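361aa long hypothetical D-aminopeptidase (Pyrococcus horikoshii, PDB 2DRH) is of unknown function, but belongs to the S58 peptidase family of the DmpA type and may act as an aminopeptidase. Local coordinates at residues P57-A71 with L83-P95. Numbering follows the deposited sequence.
Sequences PHEGNIYKEKVLAGA and LIQLWELGTIETP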
loop_
_atom_site.group_PDB
_atom_site.type_symbol
_atom_site.label_atom_id
_atom_site.label_comp_id
_atom_site.label_asym_id
_atom_site.label_seq_id
_atom_site.Cartn_x
_atom_site.Cartn_y
_atom_site.Cartn_z
ATOM N N PRO A 57 4.332 4.141 25.284
ATOM C CA PRO A 57 5.414 4.808 24.553
ATOM C C PRO A 57 6.285 5.647 25.493
ATOM O O PRO A 57 7.510 5.673 25.359
ATOM C CB PRO A 57 4.666 5.656 23.533
ATOM C CG PRO A 57 3.470 4.799 23.227
ATOM C CD PRO A 57 3.042 4.340 24.601
ATOM N N HIS A 58 5.635 6.341 26.427
ATOM C CA HIS A 58 6.326 7.154 27.425
ATOM C C HIS A 58 5.493 7.180 28.705
ATOM O O HIS A 58 4.531 6.418 28.832
ATOM C CB HIS A 58 6.618 8.576 26.905
ATOM C CG HIS A 58 5.405 9.356 26.506
ATOM N ND1 HIS A 58 4.497 9.846 27.420
ATOM C CD2 HIS A 58 4.959 9.743 25.287
ATOM C CE1 HIS A 58 3.545 10.502 26.782
ATOM N NE2 HIS A 58 3.801 10.454 25.486
ATOM N N GLU A 59 5.844 8.051 29.645
ATOM C CA GLU A 59 5.146 8.095 30.932
ATOM C C GLU A 59 4.036 9.140 31.137
ATOM O O GLU A 59 3.367 9.143 32.173
ATOM C CB GLU A 59 6.194 8.222 32.043
ATOM C CG GLU A 59 7.230 7.102 32.011
ATOM C CD GLU A 59 8.508 7.451 32.760
ATOM O OE1 GLU A 59 9.219 8.392 32.334
ATOM O OE2 GLU A 59 8.800 6.782 33.774
ATOM N N GLY A 60 3.829 10.014 30.159
ATOM C CA GLY A 60 2.791 11.020 30.291
ATOM C C GLY A 60 1.504 10.624 29.587
ATOM O O GLY A 60 1.193 9.434 29.467
ATOM N N ASN A 61 0.755 11.624 29.126
ATOM C CA ASN A 61 -0.502 11.390 28.423
ATOM C C ASN A 61 -0.199 11.137 26.943
ATOM O O ASN A 61 0.146 12.055 26.203
ATOM C CB ASN A 61 -1.428 12.609 28.563
ATOM C CG ASN A 61 -2.831 12.342 28.029
ATOM O OD1 ASN A 61 -3.005 11.853 26.908
ATOM N ND2 ASN A 61 -3.837 12.666 28.830
ATOM N N ILE A 62 -0.341 9.884 26.520
ATOM C CA ILE A 62 -0.056 9.492 25.141
ATOM C C ILE A 62 -0.980 10.130 24.102
ATOM O O ILE A 62 -0.566 10.390 22.977
ATOM C CB ILE A 62 -0.092 7.957 25.010
ATOM C CG1 ILE A 62 0.756 7.342 26.126
ATOM C CG2 ILE A 62 0.467 7.530 23.662
ATOM C CD1 ILE A 62 0.617 5.851 26.260
ATOM N N TYR A 63 -2.224 10.394 24.479
ATOM C CA TYR A 63 -3.174 11.019 23.560
ATOM C C TYR A 63 -2.868 12.502 23.293
ATOM O O TYR A 63 -2.919 12.971 22.146
ATOM C CB TYR A 63 -4.589 10.900 24.124
ATOM C CG TYR A 63 -5.656 11.481 23.230
ATOM C CD1 TYR A 63 -6.054 10.821 22.063
ATOM C CD2 TYR A 63 -6.281 12.680 23.556
ATOM C CE1 TYR A 63 -7.056 11.345 21.247
ATOM C CE2 TYR A 63 -7.287 13.213 22.746
ATOM C CZ TYR A 63 -7.671 12.535 21.593
ATOM O OH TYR A 63 -8.687 13.042 20.815
ATOM N N LYS A 64 -2.569 13.248 24.357
ATOM C CA LYS A 64 -2.265 14.668 24.221
ATOM C C LYS A 64 -0.847 14.856 23.707
ATOM O O LYS A 64 -0.545 15.849 23.047
ATOM C CB LYS A 64 -2.461 15.384 25.565
ATOM C CG LYS A 64 -3.906 15.359 26.039
ATOM C CD LYS A 64 -4.814 16.094 25.061
ATOM C CE LYS A 64 -6.288 15.879 25.390
ATOM N NZ LYS A 64 -6.612 16.215 26.805
ATOM N N GLU A 65 0.025 13.903 24.017
ATOM C CA GLU A 65 1.399 13.954 23.540
ATOM C C GLU A 65 1.681 12.659 22.802
ATOM O O GLU A 65 2.111 11.662 23.387
ATOM C CB GLU A 65 2.383 14.159 24.698
ATOM C CG GLU A 65 2.264 15.546 25.299
ATOM C CD GLU A 65 3.440 15.918 26.171
ATOM O OE1 GLU A 65 3.663 15.229 27.190
ATOM O OE2 GLU A 65 4.135 16.906 25.829
ATOM N N LYS A 66 1.422 12.698 21.500
ATOM C CA LYS A 66 1.590 11.549 20.615
ATOM C C LYS A 66 3.040 11.306 20.189
ATOM O O LYS A 66 3.894 12.197 20.280
ATOM C CB LYS A 66 0.728 11.762 19.367
ATOM C CG LYS A 66 -0.756 11.966 19.642
ATOM C CD LYS A 66 -1.366 12.886 18.595
ATOM C CE LYS A 66 -2.846 12.637 18.374
ATOM N NZ LYS A 66 -3.669 12.669 19.617
ATOM N N VAL A 67 3.325 10.090 19.736
ATOM C CA VAL A 67 4.664 9.773 19.257
ATOM C C VAL A 67 4.521 9.394 17.789
ATOM O O VAL A 67 3.491 8.851 17.388
ATOM C CB VAL A 67 5.314 8.585 20.027
ATOM C CG1 VAL A 67 5.483 8.944 21.507
ATOM C CG2 VAL A 67 4.473 7.326 19.876
ATOM N N LEU A 68 5.533 9.709 16.984
ATOM C CA LEU A 68 5.493 9.359 15.571
ATOM C C LEU A 68 5.646 7.845 15.484
ATOM O O LEU A 68 6.391 7.250 16.263
ATOM C CB LEU A 68 6.618 10.069 14.817
ATOM C CG LEU A 68 6.491 11.601 14.797
ATOM C CD1 LEU A 68 7.640 12.214 14.018
ATOM C CD2 LEU A 68 5.163 11.991 14.163
ATOM N N ALA A 69 4.943 7.212 14.552
ATOM C CA ALA A 69 5.017 5.756 14.459
ATOM C C ALA A 69 4.799 5.197 13.061
ATOM O O ALA A 69 4.308 5.891 12.174
ATOM C CB ALA A 69 4.010 5.142 15.414
ATOM N N GLY A 70 5.172 3.927 12.891
ATOM C CA GLY A 70 5.024 3.244 11.622
ATOM C C GLY A 70 4.652 1.792 11.858
ATOM O O GLY A 70 4.682 1.320 12.996
ATOM N N ALA A 71 4.301 1.071 10.795
ATOM C CA ALA A 71 3.930 -0.332 10.943
ATOM C C ALA A 71 3.957 -1.083 9.618
ATOM O O ALA A 71 3.821 -0.486 8.552
ATOM C CB ALA A 71 2.559 -0.438 11.568
ATOM N N LEU A 83 -4.431 0.330 13.200
ATOM C CA LEU A 83 -3.397 0.580 12.190
ATOM C C LEU A 83 -3.719 1.587 11.084
ATOM O O LEU A 83 -2.820 2.286 10.603
ATOM C CB LEU A 83 -2.959 -0.732 11.530
ATOM C CG LEU A 83 -2.312 -1.797 12.413
ATOM C CD1 LEU A 83 -2.005 -3.017 11.555
ATOM C CD2 LEU A 83 -1.045 -1.244 13.064
ATOM N N ILE A 84 -4.977 1.670 10.659
ATOM C CA ILE A 84 -5.301 2.602 9.583
ATOM C C ILE A 84 -4.963 4.062 9.913
ATOM O O ILE A 84 -4.414 4.777 9.076
ATOM C CB ILE A 84 -6.789 2.469 9.155
ATOM C CG1 ILE A 84 -6.956 1.263 8.214
ATOM C CG2 ILE A 84 -7.250 3.716 8.438
ATOM C CD1 ILE A 84 -6.406 -0.054 8.769
ATOM N N GLN A 85 -5.277 4.509 11.120
ATOM C CA GLN A 85 -4.971 5.890 11.472
ATOM C C GLN A 85 -3.483 6.041 11.762
ATOM O O GLN A 85 -2.913 7.100 11.539
ATOM C CB GLN A 85 -5.798 6.357 12.682
ATOM C CG GLN A 85 -5.664 7.869 12.966
ATOM C CD GLN A 85 -6.746 8.400 13.889
ATOM O OE1 GLN A 85 -7.939 8.174 13.661
ATOM N NE2 GLN A 85 -6.335 9.119 14.939
ATOM N N LEU A 86 -2.853 4.984 12.262
ATOM C CA LEU A 86 -1.428 5.050 12.544
ATOM C C LEU A 86 -0.718 5.412 11.235
ATOM O O LEU A 86 0.134 6.326 11.189
ATOM C CB LEU A 86 -0.926 3.701 13.085
ATOM C CG LEU A 86 0.493 3.676 13.671
ATOM C CD1 LEU A 86 0.645 2.496 14.609
ATOM C CD2 LEU A 86 1.529 3.615 12.552
ATOM N N TRP A 87 -1.097 4.716 10.163
ATOM C CA TRP A 87 -0.513 4.958 8.851
ATOM C C TRP A 87 -0.868 6.317 8.257
ATOM O O TRP A 87 -0.018 6.979 7.652
ATOM C CB TRP A 87 -0.928 3.868 7.856
ATOM C CG TRP A 87 -0.207 2.561 8.039
ATOM C CD1 TRP A 87 1.125 2.389 8.283
ATOM C CD2 TRP A 87 -0.765 1.245 7.909
ATOM N NE1 TRP A 87 1.434 1.048 8.311
ATOM C CE2 TRP A 87 0.292 0.324 8.084
ATOM C CE3 TRP A 87 -2.054 0.755 7.659
ATOM C CZ2 TRP A 87 0.099 -1.062 8.015
ATOM C CZ3 TRP A 87 -2.244 -0.627 7.592
ATOM C CH2 TRP A 87 -1.175 -1.513 7.768
ATOM N N GLU A 88 -2.123 6.728 8.422
ATOM C CA GLU A 88 -2.584 7.996 7.870
ATOM C C GLU A 88 -1.965 9.221 8.547
ATOM O O GLU A 88 -1.502 10.144 7.867
ATOM C CB GLU A 88 -4.109 8.091 7.970
ATOM C CG GLU A 88 -4.696 9.309 7.248
ATOM C CD GLU A 88 -4.685 9.159 5.732
ATOM O OE1 GLU A 88 -5.298 8.184 5.235
ATOM O OE2 GLU A 88 -4.077 10.013 5.038
ATOM N N LEU A 89 -1.959 9.228 9.879
ATOM C CA LEU A 89 -1.425 10.362 10.637
ATOM C C LEU A 89 0.018 10.186 11.067
ATOM O O LEU A 89 0.674 11.154 11.445
ATOM C CB LEU A 89 -2.280 10.617 11.880
ATOM C CG LEU A 89 -3.747 10.990 11.681
ATOM C CD1 LEU A 89 -4.409 11.162 13.037
ATOM C CD2 LEU A 89 -3.853 12.282 10.888
ATOM N N GLY A 90 0.505 8.950 11.013
ATOM C CA GLY A 90 1.872 8.662 11.400
ATOM C C GLY A 90 2.101 8.700 12.897
ATOM O O GLY A 90 3.237 8.855 13.352
ATOM N N THR A 91 1.041 8.541 13.680
ATOM C CA THR A 91 1.197 8.611 15.130
ATOM C C THR A 91 0.480 7.543 15.944
ATOM O O THR A 91 -0.394 6.834 15.435
ATOM C CB THR A 91 0.721 9.974 15.643
ATOM O OG1 THR A 91 -0.611 10.209 15.169
ATOM C CG2 THR A 91 1.638 11.098 15.136
ATOM N N ILE A 92 0.883 7.435 17.211
ATOM C CA ILE A 92 0.282 6.519 18.180
ATOM C C ILE A 92 -0.151 7.429 19.326
ATOM O O ILE A 92 0.649 8.234 19.814
ATOM C CB ILE A 92 1.294 5.464 18.680
ATOM C CG1 ILE A 92 1.464 4.371 17.617
ATOM C CG2 ILE A 92 0.818 4.858 19.992
ATOM C CD1 ILE A 92 2.388 3.244 18.024
ATOM N N GLU A 93 -1.412 7.313 19.743
ATOM C CA GLU A 93 -1.958 8.187 20.780
ATOM C C GLU A 93 -2.592 7.463 21.948
ATOM O O GLU A 93 -3.397 8.039 22.687
ATOM C CB GLU A 93 -2.997 9.124 20.157
ATOM C CG GLU A 93 -4.056 8.403 19.329
ATOM C CD GLU A 93 -5.075 9.348 18.712
ATOM O OE1 GLU A 93 -4.669 10.398 18.158
ATOM O OE2 GLU A 93 -6.282 9.030 18.767
ATOM N N THR A 94 -2.224 6.200 22.113
ATOM C CA THR A 94 -2.768 5.394 23.181
ATOM C C THR A 94 -1.742 4.356 23.558
ATOM O O THR A 94 -0.810 4.094 22.797
ATOM C CB THR A 94 -4.028 4.624 22.715
ATOM O OG1 THR A 94 -3.642 3.628 21.752
ATOM C CG2 THR A 94 -5.053 5.579 22.076
ATOM N N PRO A 95 -1.867 3.779 24.761
ATOM C CA PRO A 95 -0.879 2.756 25.092
ATOM C C PRO A 95 -1.175 1.590 24.142
ATOM O O PRO A 95 -2.290 1.476 23.622
ATOM C CB PRO A 95 -1.175 2.431 26.560
ATOM C CG PRO A 95 -2.586 2.842 26.750
ATOM C CD PRO A 95 -2.709 4.102 25.924
#
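An antiparallel bridge joins strand 65-71 to the short strand 91-92, where Val67 and Ile92 form a hydrogen-bonded pair. Val67 N donates to Ile92 O at 3.3 Å, and Ile92 N returns a bond to Val67 O at 3.0 Å. Leu68 and Thr91 follow as a non-hydrogen-bonded pair. The pairing ends with Ala69 N, which donates to Gly90 O at 2.7 Å from above the carbonyl plane. Gly90 has positive phi and turns the chain out of helix 83-89 into this edge. On its other side strand 65-71 pairs with strands 278-285 and 288-291, so within this chain residues 91-92 add a short edge strand to the larger mixed sheet.

Val67, Ala69 and Ile92 pack on one face of that sheet. Ile92 CG1 lies anti to its own carbonyl carbon (chi1 -78°) and meets Ala69 CB tightly at 3.5 Å. Helix 83-89 crosses the far end of the strand at -116°. Leu86 CD2 rests over the backbone there, 3.6 Å from Gly70 CA. Trp87 sets its indole edge against the strand: NE1 donates to Ala71 O at 2.8 Å. The acceptor lies in the ring plane, but the N-H comes from above the carbonyl plane.

At the other end, Ile62 CD1 touches the Pro95 ring, and its CG2 branch covers the Glu93-Thr94 peptide. Lys66 and Glu93 run side by side. The salt bridge from Lys66 NZ to Glu93 OE1 is weak and doubtful, because OE1 sits too close to the Lys66 chain in the model. Lys66 NZ is held by Tyr63 O, in the carbonyl plane, and by His292 ND1. Glu93 OE2 accepts from Asn130 N and lies at the Tyr63 ring edge, 3.5 Å from CE1. The carboxylate is turned 75° from that ring.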